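Local structure of possible substrate binding protein of ABC transporter system (Rhodopseudomonas palustris, 3N0X) at residues A134-K139 / E251-Y256; Q140-A145 / K202-V207; R191-L196 / K225-E230; I229-G234 / K245-M250. The protein probably binds branched-chain amino acids or related small solutes as the periplasmic receptor of an ABC transporter. All blocks are in the same frame, centred on the assembly; numbering follows the deposited sequence.

Contact 1: residues A134-K139 / E251-Y256; sequences AVAIGK and EGATYY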
loop_
_atom_site.group_PDB
_atom_site.type_symbol
_atom_site.label_atom_id
_atom_site.label_comp_id
_atom_site.label_asym_id
_atom_site.label_seq_id
_atom_site.Cartn_x
_atom_site.Cartn_y
_atom_site.Cartn_z
ATOM N N ALA A 134 -3.307 7.700 11.564
ATOM C CA ALA A 134 -3.729 8.837 12.383
ATOM C C ALA A 134 -5.232 8.825 12.607
ATOM O O ALA A 134 -5.707 9.061 13.722
ATOM C CB ALA A 134 -3.295 10.166 11.735
ATOM N N VAL A 135 -6.005 8.548 11.546
ATOM C CA VAL A 135 -7.450 8.494 11.631
ATOM C C VAL A 135 -7.878 7.293 12.507
ATOM O O VAL A 135 -8.860 7.402 13.282
ATOM C CB VAL A 135 -8.073 8.432 10.207
ATOM C CG1 VAL A 135 -9.561 8.085 10.252
ATOM C CG2 VAL A 135 -7.788 9.759 9.467
ATOM N N ALA A 136 -7.139 6.186 12.432
ATOM C CA ALA A 136 -7.469 5.017 13.224
ATOM C C ALA A 136 -7.319 5.302 14.730
ATOM O O ALA A 136 -8.252 5.032 15.507
ATOM C CB ALA A 136 -6.558 3.833 12.841
ATOM N N ILE A 137 -6.175 5.866 15.135
ATOM C CA ILE A 137 -5.865 5.937 16.563
ATOM C C ILE A 137 -6.116 7.289 17.217
ATOM O O ILE A 137 -6.123 7.410 18.425
ATOM C CB ILE A 137 -4.418 5.475 16.841
ATOM C CG1 ILE A 137 -3.376 6.505 16.355
ATOM C CG2 ILE A 137 -4.174 4.089 16.182
ATOM C CD1 ILE A 137 -1.898 6.125 16.718
ATOM N N GLY A 138 -6.289 8.315 16.404
ATOM C CA GLY A 138 -6.506 9.670 16.920
ATOM C C GLY A 138 -7.927 9.925 17.364
ATOM O O GLY A 138 -8.867 9.851 16.579
ATOM N N LYS A 139 -8.102 10.213 18.637
ATOM C CA LYS A 139 -9.428 10.552 19.164
ATOM C C LYS A 139 -9.227 11.529 20.306
ATOM O O LYS A 139 -8.112 11.706 20.833
ATOM C CB LYS A 139 -10.128 9.294 19.719
ATOM C CG LYS A 139 -10.129 8.035 18.798
ATOM C CD LYS A 139 -11.078 8.118 17.600
ATOM C CE LYS A 139 -10.640 7.177 16.476
ATOM N NZ LYS A 139 -10.852 5.716 16.797
ATOM N N GLU A 251 -2.979 -1.595 18.242
ATOM C CA GLU A 251 -3.802 -1.113 17.168
ATOM C C GLU A 251 -3.026 -0.229 16.204
ATOM O O GLU A 251 -2.039 0.391 16.548
ATOM C CB GLU A 251 -4.980 -0.315 17.702
ATOM C CG GLU A 251 -5.899 -1.145 18.596
ATOM C CD GLU A 251 -7.167 -0.454 19.068
ATOM O OE1 GLU A 251 -7.536 0.643 18.555
ATOM O OE2 GLU A 251 -7.799 -1.054 19.976
ATOM N N GLY A 252 -3.553 -0.134 15.002
ATOM C CA GLY A 252 -3.003 0.639 13.931
ATOM C C GLY A 252 -3.905 0.551 12.738
ATOM O O GLY A 252 -5.049 0.042 12.842
ATOM N N ALA A 253 -3.372 0.951 11.580
ATOM C CA ALA A 253 -4.083 0.750 10.335
ATOM C C ALA A 253 -3.243 0.030 9.320
ATOM O O ALA A 253 -2.023 0.134 9.328
ATOM C CB ALA A 253 -4.547 2.097 9.753
ATOM N N THR A 254 -3.925 -0.720 8.456
ATOM C CA THR A 254 -3.301 -1.511 7.411
ATOM C C THR A 254 -3.978 -1.360 6.050
ATOM O O THR A 254 -5.180 -1.095 5.933
ATOM C CB THR A 254 -3.231 -3.022 7.815
ATOM O OG1 THR A 254 -2.292 -3.694 6.945
ATOM C CG2 THR A 254 -4.624 -3.691 7.829
ATOM N N TYR A 255 -3.179 -1.581 5.013
ATOM C CA TYR A 255 -3.671 -1.601 3.636
ATOM C C TYR A 255 -4.584 -2.813 3.382
ATOM O O TYR A 255 -5.532 -2.740 2.606
ATOM C CB TYR A 255 -2.433 -1.660 2.699
ATOM C CG TYR A 255 -2.683 -2.090 1.255
ATOM C CD1 TYR A 255 -3.305 -1.255 0.321
ATOM C CD2 TYR A 255 -2.254 -3.308 0.827
ATOM C CE1 TYR A 255 -3.498 -1.659 -0.999
ATOM C CE2 TYR A 255 -2.502 -3.739 -0.460
ATOM C CZ TYR A 255 -3.083 -2.899 -1.385
ATOM O OH TYR A 255 -3.265 -3.325 -2.687
ATOM N N TYR A 256 -4.259 -3.939 3.993
ATOM C CA TYR A 256 -4.942 -5.197 3.738
ATOM C C TYR A 256 -4.614 -6.234 4.807
ATOM O O TYR A 256 -3.521 -6.254 5.358
ATOM C CB TYR A 256 -4.540 -5.762 2.370
ATOM C CG TYR A 256 -5.305 -7.017 1.920
ATOM C CD1 TYR A 256 -6.609 -6.946 1.408
ATOM C CD2 TYR A 256 -4.696 -8.269 1.966
ATOM C CE1 TYR A 256 -7.262 -8.100 0.978
ATOM C CE2 TYR A 256 -5.334 -9.407 1.544
ATOM C CZ TYR A 256 -6.646 -9.315 1.077
ATOM O OH TYR A 256 -7.257 -10.478 0.660
#
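The flat groups met here are peptide units rather than rings, and a methyl lies over a face of each. Ala136 CB sits over the Gly252-Ala253 peptide, about 4.0 Å off its plane and 4.1 Å from Gly252 O; Ile137 CG2 lies over the Glu251-Gly252 peptide, 4.3 Å from Glu251 O. The same Ala136 CB also faces Ala253 CB, methyl to methyl, at 4.1 Å. In Ile137 a chi1 of 72° wedges CG1 between the backbone N and the carbonyl carbon, which turns CG2 to the strand, 4.3 Å from Gly252 CA. With glycine and two alanines among the touching residues, the strand backbone and the helix come close without interlocking side chains. In this type I periplasmic-binding-protein fold, the C-terminal end of helix 126-137 lies against strand 251-254 of the antiparallel sheet, which pairs with strand 335-345 and is probably one of the crossovers between the lobes. Asn133, one turn before Ile137, adds a polar tie by accepting a hydrogen bond from Ala253 N through OD1. Lys139 NZ folds back over the helix end and donates a hydrogen bond to Ala136 O at 3.0 Å, tilted 29° from the carbonyl plane. Glu251 turns its carboxylate to His341, by a hydrogen bond, and Lys343, by a salt bridge.

Contact 2: residues Q140-A145 / K202-V207; sequences QGVTIA and KKIIWV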
loop_
_atom_site.group_PDB
_atom_site.type_symbol
_atom_site.label_atom_id
_atom_site.label_comp_id
_atom_site.label_asym_id
_atom_site.label_seq_id
_atom_site.Cartn_x
_atom_site.Cartn_y
_atom_site.Cartn_z
ATOM N N GLN A 140 -10.323 12.147 20.724
ATOM C CA GLN A 140 -10.277 12.971 21.908
ATOM C C GLN A 140 -9.813 12.110 23.097
ATOM O O GLN A 140 -10.186 10.940 23.229
ATOM C CB GLN A 140 -11.688 13.533 22.178
ATOM C CG GLN A 140 -11.681 14.600 23.219
ATOM C CD GLN A 140 -10.908 15.839 22.768
ATOM O OE1 GLN A 140 -11.258 16.471 21.763
ATOM N NE2 GLN A 140 -9.858 16.189 23.511
ATOM N N GLY A 141 -8.984 12.656 23.958
ATOM C CA GLY A 141 -8.470 11.876 25.098
ATOM C C GLY A 141 -7.230 11.025 24.826
ATOM O O GLY A 141 -6.845 10.188 25.662
ATOM N N VAL A 142 -6.619 11.234 23.665
ATOM C CA VAL A 142 -5.408 10.520 23.269
ATOM C C VAL A 142 -4.253 11.507 23.048
ATOM O O VAL A 142 -4.434 12.550 22.411
ATOM C CB VAL A 142 -5.645 9.753 21.963
ATOM C CG1 VAL A 142 -4.346 9.116 21.443
ATOM C CG2 VAL A 142 -6.742 8.678 22.142
ATOM N N THR A 143 -3.067 11.156 23.574
ATOM C CA THR A 143 -1.831 11.894 23.316
ATOM C C THR A 143 -0.859 10.923 22.677
ATOM O O THR A 143 -0.713 9.802 23.164
ATOM C CB THR A 143 -1.226 12.474 24.608
ATOM O OG1 THR A 143 -2.244 13.281 25.250
ATOM C CG2 THR A 143 0.023 13.352 24.314
ATOM N N ILE A 144 -0.186 11.384 21.611
ATOM C CA ILE A 144 0.699 10.583 20.810
ATOM C C ILE A 144 2.105 11.194 20.797
ATOM O O ILE A 144 2.276 12.412 20.783
ATOM C CB ILE A 144 0.150 10.460 19.377
ATOM C CG1 ILE A 144 -1.128 9.622 19.446
ATOM C CG2 ILE A 144 1.164 9.792 18.429
ATOM C CD1 ILE A 144 -2.008 9.763 18.314
ATOM N N ALA A 145 3.126 10.326 20.853
ATOM C CA ALA A 145 4.482 10.691 20.498
ATOM C C ALA A 145 4.875 9.814 19.329
ATOM O O ALA A 145 4.551 8.601 19.312
ATOM C CB ALA A 145 5.472 10.422 21.664
ATOM N N LYS A 202 -5.290 8.456 27.407
ATOM C CA LYS A 202 -4.550 7.386 26.767
ATOM C C LYS A 202 -3.304 7.951 26.119
ATOM O O LYS A 202 -3.342 9.041 25.545
ATOM C CB LYS A 202 -5.424 6.726 25.697
ATOM C CG LYS A 202 -4.798 5.524 24.999
ATOM C CD LYS A 202 -5.744 4.803 23.976
ATOM C CE LYS A 202 -6.813 4.028 24.697
ATOM N NZ LYS A 202 -7.511 3.103 23.739
ATOM N N LYS A 203 -2.217 7.209 26.214
ATOM C CA LYS A 203 -0.916 7.627 25.683
ATOM C C LYS A 203 -0.400 6.557 24.744
ATOM O O LYS A 203 -0.394 5.377 25.103
ATOM C CB LYS A 203 0.052 7.843 26.819
ATOM C CG LYS A 203 -0.329 8.998 27.758
ATOM C CD LYS A 203 -0.874 8.519 29.042
ATOM C CE LYS A 203 0.198 7.972 29.931
ATOM N NZ LYS A 203 -0.374 7.296 31.159
ATOM N N ILE A 204 0.026 6.973 23.558
ATOM C CA ILE A 204 0.441 6.061 22.492
ATOM C C ILE A 204 1.737 6.551 21.851
ATOM O O ILE A 204 1.857 7.748 21.557
ATOM C CB ILE A 204 -0.619 5.955 21.387
ATOM C CG1 ILE A 204 -2.012 5.602 21.960
ATOM C CG2 ILE A 204 -0.194 4.892 20.322
ATOM C CD1 ILE A 204 -3.155 5.621 20.897
ATOM N N ILE A 205 2.689 5.652 21.663
ATOM C CA ILE A 205 3.875 5.903 20.826
ATOM C C ILE A 205 3.521 5.268 19.493
ATOM O O ILE A 205 3.313 4.040 19.430
ATOM C CB ILE A 205 5.178 5.276 21.397
ATOM C CG1 ILE A 205 5.527 5.939 22.744
ATOM C CG2 ILE A 205 6.299 5.380 20.367
ATOM C CD1 ILE A 205 6.596 5.188 23.518
ATOM N N TRP A 206 3.495 6.066 18.425
ATOM C CA TRP A 206 3.255 5.561 17.070
ATOM C C TRP A 206 4.595 5.525 16.341
ATOM O O TRP A 206 5.316 6.527 16.288
ATOM C CB TRP A 206 2.212 6.404 16.307
ATOM C CG TRP A 206 1.913 5.830 14.981
ATOM C CD1 TRP A 206 1.124 4.755 14.744
ATOM C CD2 TRP A 206 2.380 6.268 13.696
ATOM N NE1 TRP A 206 1.069 4.477 13.395
ATOM C CE2 TRP A 206 1.819 5.392 12.718
ATOM C CE3 TRP A 206 3.203 7.310 13.264
ATOM C CZ2 TRP A 206 2.066 5.536 11.349
ATOM C CZ3 TRP A 206 3.445 7.445 11.881
ATOM C CH2 TRP A 206 2.866 6.562 10.952
ATOM N N VAL A 207 4.923 4.359 15.793
ATOM C CA VAL A 207 6.187 4.143 15.117
ATOM C C VAL A 207 5.967 4.015 13.604
ATOM O O VAL A 207 5.014 3.342 13.130
ATOM C CB VAL A 207 6.848 2.884 15.653
ATOM C CG1 VAL A 207 8.236 2.653 14.991
ATOM C CG2 VAL A 207 7.032 2.973 17.186
HETATM O O HOH W 1 -3.954 11.685 26.519
#
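Lys202 O is approached from several directions: it accepts a hydrogen bond from Thr143 N at 2.9 Å, probably another from a water, and a CA-H...O contact from Val142 CA at 3.4 Å. That water also bonds to Thr143 OG1 at 2.7 Å, so a threonine hydroxyl and a backbone carbonyl of adjacent strands share one solvent molecule at the sheet's end. From here the parallel ladder runs on in the usual alternation, through Ile204 N to Thr143 O, Ala145 N to Ile204 O and Trp206 N to Ala145 O, while the two strand segments are twisted by 32° against each other, as in a Rossmann-like sheet. Val142, Ile144 and Ile204 stand on one face. There Val142 CG1 slants across Ile204 CD1 at 3.7 Å, and Ile144 lies alongside Ile204, its CG1 4.2 Å from Ile204 CB. With CG2 of Ile144 anti to the backbone N, that branch leans on to Trp206 CB at 4.1 Å. Were Ile144 an alanine, Ile204 and Trp206 would probably lose this shared neighbour, and a gap would open beneath Phe161 and Leu165 of helix 152-165. Thr143, Ala145 and Ile205 line the other face, against helix 186-196. Trp206 gives its NE1 to Asn133 and stacks its ring on Phe161. The hydrogen bonds directly between the strands are thus all main-chain and set the register, whereas the branched apolar side chains make the surfaces that helices cover.

Contact 3: residues R191-L196 / K225-E230; sequences RLFDAL and KRYGIE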
loop_
_atom_site.group_PDB
_atom_site.type_symbol
_atom_site.label_atom_id
_atom_site.label_comp_id
_atom_site.label_asym_id
_atom_site.label_seq_id
_atom_site.Cartn_x
_atom_site.Cartn_y
_atom_site.Cartn_z
ATOM N N ARG A 191 13.120 9.065 26.311
ATOM C CA ARG A 191 12.594 10.389 25.968
ATOM C C ARG A 191 11.111 10.302 25.637
ATOM O O ARG A 191 10.312 11.166 26.037
ATOM C CB ARG A 191 13.369 11.036 24.813
ATOM C CG ARG A 191 14.846 11.334 25.172
ATOM C CD ARG A 191 15.440 12.339 24.206
ATOM N NE ARG A 191 15.517 11.867 22.824
ATOM C CZ ARG A 191 16.519 11.137 22.334
ATOM N NH1 ARG A 191 17.514 10.760 23.134
ATOM N NH2 ARG A 191 16.525 10.763 21.058
ATOM N N LEU A 192 10.745 9.283 24.867
ATOM C CA LEU A 192 9.340 9.078 24.509
ATOM C C LEU A 192 8.493 8.800 25.737
ATOM O O LEU A 192 7.413 9.377 25.913
ATOM C CB LEU A 192 9.219 7.940 23.480
ATOM C CG LEU A 192 9.805 8.218 22.093
ATOM C CD1 LEU A 192 10.010 6.907 21.360
ATOM C CD2 LEU A 192 8.903 9.153 21.274
ATOM N N PHE A 193 8.981 7.927 26.603
ATOM C CA PHE A 193 8.240 7.625 27.834
ATOM C C PHE A 193 8.114 8.873 28.697
ATOM O O PHE A 193 7.022 9.171 29.219
ATOM C CB PHE A 193 8.933 6.544 28.666
ATOM C CG PHE A 193 9.037 5.214 28.010
ATOM C CD1 PHE A 193 8.265 4.854 26.935
ATOM C CD2 PHE A 193 9.923 4.277 28.517
ATOM C CE1 PHE A 193 8.373 3.614 26.359
ATOM C CE2 PHE A 193 10.030 3.025 27.929
ATOM C CZ PHE A 193 9.255 2.692 26.865
ATOM N N ASP A 194 9.214 9.618 28.849
ATOM C CA ASP A 194 9.172 10.841 29.673
ATOM C C ASP A 194 8.228 11.907 29.109
ATOM O O ASP A 194 7.562 12.626 29.877
ATOM C CB ASP A 194 10.565 11.419 29.904
ATOM C CG ASP A 194 11.412 10.537 30.815
ATOM O OD1 ASP A 194 10.885 9.585 31.467
ATOM O OD2 ASP A 194 12.634 10.782 30.861
ATOM N N ALA A 195 8.115 11.968 27.782
ATOM C CA ALA A 195 7.193 12.877 27.115
ATOM C C ALA A 195 5.699 12.552 27.302
ATOM O O ALA A 195 4.841 13.401 27.043
ATOM C CB ALA A 195 7.499 12.936 25.601
ATOM N N LEU A 196 5.387 11.311 27.667
ATOM C CA LEU A 196 4.025 10.879 27.812
ATOM C C LEU A 196 3.572 10.498 29.231
ATOM O O LEU A 196 2.373 10.514 29.497
ATOM C CB LEU A 196 3.797 9.685 26.904
ATOM C CG LEU A 196 3.836 9.916 25.414
ATOM C CD1 LEU A 196 3.738 8.498 24.722
ATOM C CD2 LEU A 196 2.737 10.868 24.899
ATOM N N LYS A 225 3.938 -0.267 29.335
ATOM C CA LYS A 225 2.726 -0.368 30.132
ATOM C C LYS A 225 2.922 0.136 31.553
ATOM O O LYS A 225 1.962 0.625 32.167
ATOM C CB LYS A 225 2.164 -1.794 30.130
ATOM C CG LYS A 225 0.794 -1.956 30.816
ATOM N N ARG A 226 4.152 0.084 32.078
ATOM C CA ARG A 226 4.380 0.584 33.432
ATOM C C ARG A 226 4.156 2.099 33.543
ATOM O O ARG A 226 3.907 2.628 34.636
ATOM C CB ARG A 226 5.765 0.197 33.930
ATOM C CG ARG A 226 6.848 0.961 33.288
ATOM C CD ARG A 226 8.209 0.354 33.543
ATOM N NE ARG A 226 9.155 0.755 32.506
ATOM C CZ ARG A 226 10.165 1.624 32.656
ATOM N NH1 ARG A 226 10.398 2.237 33.826
ATOM N NH2 ARG A 226 10.959 1.885 31.611
ATOM N N TYR A 227 4.205 2.795 32.404
ATOM C CA TYR A 227 3.874 4.221 32.351
ATOM C C TYR A 227 2.479 4.484 31.793
ATOM O O TYR A 227 2.121 5.635 31.553
ATOM C CB TYR A 227 4.837 4.931 31.434
ATOM C CG TYR A 227 6.247 4.948 31.922
ATOM C CD1 TYR A 227 6.582 5.657 33.049
ATOM C CD2 TYR A 227 7.240 4.297 31.234
ATOM C CE1 TYR A 227 7.882 5.713 33.497
ATOM C CE2 TYR A 227 8.547 4.373 31.661
ATOM C CZ TYR A 227 8.844 5.080 32.803
ATOM O OH TYR A 227 10.144 5.138 33.241
ATOM N N GLY A 228 1.707 3.428 31.575
ATOM C CA GLY A 228 0.423 3.512 30.933
ATOM C C GLY A 228 0.521 3.955 29.482
ATOM O O GLY A 228 -0.363 4.649 28.979
ATOM N N ILE A 229 1.576 3.528 28.797
ATOM C CA ILE A 229 1.773 3.844 27.381
ATOM C C ILE A 229 1.574 2.606 26.523
ATOM O O ILE A 229 2.072 1.517 26.881
ATOM C CB ILE A 229 3.190 4.425 27.159
ATOM C CG1 ILE A 229 3.380 5.703 27.944
ATOM C CG2 ILE A 229 3.483 4.662 25.664
ATOM C CD1 ILE A 229 4.859 6.178 28.066
ATOM N N GLU A 230 0.875 2.779 25.400
ATOM C CA GLU A 230 0.629 1.747 24.389
ATOM C C GLU A 230 1.527 2.014 23.209
ATOM O O GLU A 230 1.825 3.175 22.923
ATOM C CB GLU A 230 -0.802 1.872 23.821
ATOM C CG GLU A 230 -1.914 1.351 24.665
ATOM C CD GLU A 230 -3.205 1.269 23.867
ATOM O OE1 GLU A 230 -3.211 0.581 22.808
ATOM O OE2 GLU A 230 -4.197 1.911 24.288
#
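Helix 186-196 passes the 3-10 turn (225-227) that leads into strand 229-233, with CA atoms of Phe193 and Tyr227 7.1 Å apart and those of Leu196 and Ile229 only slightly farther. This is helix-on-sheet packing in the alpha/beta lobe of a periplasmic binding protein: the helix links strands 171-178 and 202-207 in a beta-alpha-beta crossover, and its flank also meets the chain entering the neighbouring strand. Phe193 and Ile229 carry the largest shares. Phe193 CG stands anti to the carbonyl carbon (chi1 -63°), which sends the ring out toward Tyr227, and the closest carbons are Phe193 CD2 and Tyr227 CE2 at 3.4 Å. The two rings are inclined by 43°, with centroids 5.3 Å apart, an oblique pairing. The phenol is steadied at its far end, where Tyr227 OH is hydrogen-bonded to Gln190 of the same helix. Ile229 CD1 sits in a notch of the helix, 3.7 Å from Phe193 CA and 3.8 Å from both Phe193 CD1 and Leu196 CB. If Phe193 were an alanine, the Tyr227 ring would probably lose its aromatic neighbour on this side and Ile229 CD1 its ring contact. Ile205 of strand 202-207 packs against Phe193, Leu196 and Ile229. One turn farther along the helix, Leu196 crosses Ile229 at about a right angle, and Leu196 CD1 meets Ile229 CG2 at 4.0 Å.

Contact 4: residues I229-G234 / K245-M250; sequences IELSTG and KRLPGM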
loop_
_atom_site.group_PDB
_atom_site.type_symbol
_atom_site.label_atom_id
_atom_site.label_comp_id
_atom_site.label_asym_id
_atom_site.label_seq_id
_atom_site.Cartn_x
_atom_site.Cartn_y
_atom_site.Cartn_z
ATOM N N ILE A 229 1.576 3.528 28.797
ATOM C CA ILE A 229 1.773 3.844 27.381
ATOM C C ILE A 229 1.574 2.606 26.523
ATOM O O ILE A 229 2.072 1.517 26.881
ATOM C CB ILE A 229 3.190 4.425 27.159
ATOM C CG1 ILE A 229 3.380 5.703 27.944
ATOM C CG2 ILE A 229 3.483 4.662 25.664
ATOM C CD1 ILE A 229 4.859 6.178 28.066
ATOM N N GLU A 230 0.875 2.779 25.400
ATOM C CA GLU A 230 0.629 1.747 24.389
ATOM C C GLU A 230 1.527 2.014 23.209
ATOM O O GLU A 230 1.825 3.175 22.923
ATOM C CB GLU A 230 -0.802 1.872 23.821
ATOM C CG GLU A 230 -1.914 1.351 24.665
ATOM C CD GLU A 230 -3.205 1.269 23.867
ATOM O OE1 GLU A 230 -3.211 0.581 22.808
ATOM O OE2 GLU A 230 -4.197 1.911 24.288
ATOM N N LEU A 231 1.944 0.970 22.507
ATOM C CA LEU A 231 2.665 1.118 21.250
ATOM C C LEU A 231 1.705 0.907 20.104
ATOM O O LEU A 231 0.711 0.199 20.246
ATOM C CB LEU A 231 3.768 0.077 21.123
ATOM C CG LEU A 231 4.865 0.038 22.190
ATOM C CD1 LEU A 231 5.932 -1.046 21.827
ATOM C CD2 LEU A 231 5.504 1.430 22.441
ATOM N N SER A 232 1.969 1.570 18.990
ATOM C CA SER A 232 1.166 1.475 17.778
ATOM C C SER A 232 2.065 1.570 16.563
ATOM O O SER A 232 3.073 2.267 16.564
ATOM C CB SER A 232 0.081 2.570 17.750
ATOM O OG SER A 232 -0.741 2.585 16.571
ATOM N N THR A 233 1.702 0.849 15.503
ATOM C CA THR A 233 2.374 0.986 14.231
ATOM C C THR A 233 1.412 0.495 13.134
ATOM O O THR A 233 0.353 -0.129 13.421
ATOM C CB THR A 233 3.719 0.240 14.215
ATOM O OG1 THR A 233 4.502 0.654 13.098
ATOM C CG2 THR A 233 3.495 -1.290 14.188
ATOM N N GLY A 234 1.768 0.738 11.883
ATOM C CA GLY A 234 0.959 0.243 10.761
ATOM C C GLY A 234 1.033 -1.264 10.582
ATOM O O GLY A 234 1.906 -1.949 11.131
ATOM N N LYS A 245 3.190 -10.761 17.073
ATOM C CA LYS A 245 2.684 -11.665 18.100
ATOM C C LYS A 245 3.200 -11.310 19.503
ATOM O O LYS A 245 2.631 -11.749 20.498
ATOM C CB LYS A 245 2.982 -13.140 17.734
ATOM C CG LYS A 245 2.199 -13.571 16.495
ATOM C CD LYS A 245 2.614 -14.961 15.959
ATOM C CE LYS A 245 2.266 -16.074 16.886
ATOM N NZ LYS A 245 2.648 -17.399 16.318
ATOM N N ARG A 246 4.253 -10.498 19.576
ATOM C CA ARG A 246 4.756 -9.952 20.840
ATOM C C ARG A 246 4.005 -8.694 21.317
ATOM O O ARG A 246 4.306 -8.197 22.411
ATOM C CB ARG A 246 6.248 -9.613 20.687
ATOM C CG ARG A 246 7.193 -10.851 20.715
ATOM C CD ARG A 246 7.862 -11.057 22.090
ATOM N NE ARG A 246 8.871 -10.019 22.380
ATOM C CZ ARG A 246 8.690 -8.950 23.167
ATOM N NH1 ARG A 246 7.535 -8.731 23.803
ATOM N NH2 ARG A 246 9.682 -8.086 23.324
ATOM N N LEU A 247 2.998 -8.239 20.547
ATOM C CA LEU A 247 2.278 -6.977 20.799
ATOM C C LEU A 247 0.748 -7.174 20.878
ATOM O O LEU A 247 -0.010 -6.527 20.135
ATOM C CB LEU A 247 2.630 -5.981 19.682
ATOM C CG LEU A 247 4.122 -5.665 19.462
ATOM C CD1 LEU A 247 4.407 -5.042 18.084
ATOM C CD2 LEU A 247 4.547 -4.765 20.604
ATOM N N PRO A 248 0.277 -8.089 21.728
ATOM C CA PRO A 248 -1.150 -8.321 21.798
ATOM C C PRO A 248 -1.935 -7.034 22.068
ATOM O O PRO A 248 -1.548 -6.242 22.924
ATOM C CB PRO A 248 -1.289 -9.316 22.959
ATOM C CG PRO A 248 -0.054 -9.143 23.737
ATOM C CD PRO A 248 0.996 -8.880 22.744
ATOM N N GLY A 249 -3.012 -6.821 21.322
ATOM C CA GLY A 249 -3.892 -5.690 21.530
ATOM C C GLY A 249 -3.434 -4.420 20.820
ATOM O O GLY A 249 -4.141 -3.419 20.866
HETATM N N MSE A 250 -2.264 -4.458 20.185
HETATM C CA MSE A 250 -1.765 -3.290 19.469
HETATM C C MSE A 250 -2.758 -2.902 18.387
HETATM O O MSE A 250 -3.284 -3.760 17.653
HETATM C CB MSE A 250 -0.405 -3.536 18.830
HETATM C CG MSE A 250 0.145 -2.291 18.138
HETATM SE SE MSE A 250 2.012 -2.437 17.719
HETATM C CE MSE A 250 1.866 -3.785 16.531
#
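A buried apolar contact, with no hydrogen bond between its segments, lays the loop 245-250 against Leu231, Ser232 and Thr233 of strand 229-233, the outermost strand on its side of the parallel sheet. The inner side of that strand is already spent on strand 202-207: Ser232 pairs through its backbone with Ile205 and Val207, and Thr233 OG1 binds Val207 O. What the loop covers is the other side, where Leu231 O and Thr233 N point. A type II beta turn from Leu247 to Met250, closed by Met250 N to Leu247 O at 3.1 Å, brings the chain in, with Gly249 taking the positive phi of 85° that this turn needs. Met250, a selenomethionine label deposited in two conformers, makes the largest contribution, most of the loop's share. In the conformer described, CG anti to the backbone N (chi1 -177°) reaches 3.3 Å from Leu231 O and 3.9 Å from Ser232 CA. The chain then bends at chi3, 65°, and drops its methyl beside Thr233, with Met250 CE to Thr233 CG2 at 3.8 Å. Leu231 CD1 and Leu247 CD2 meet at 4.2 Å, their side chains crossing at about a right angle, and Leu216 of helix 215-221 touches both leucines. A glycerol, probably from the crystallisation liquor, bonds to Leu231 N. The loop therefore covers the strand edge with apolar side chains instead of extending the sheet, at a price: Thr233 N is buried with no partner in the model.

From the N terminus, helix 126-137 opens contact 1, whose loop closes only at strand 251-254 and encloses the other three contacts. Strand 142-149 follows at once and opens contact 2, closed by strand 202-207. Contact 3 starts inside that loop, on helix 186-196, and ends beyond it at strand 229-233, so contacts 2 and 3 cross. Contact 4 starts where contact 3 ends, sharing Ile229 and Glu230, and comes in series after contact 2. Strand 229-233 thus links three contacts: it pairs with strand 202-207, receives the helix and carries the loop. Ser232 OG, bonded to Glu251 O, joins contact 4 to contact 1, while Ile137 CD1 packs on Ile144 and Trp206 of contact 2.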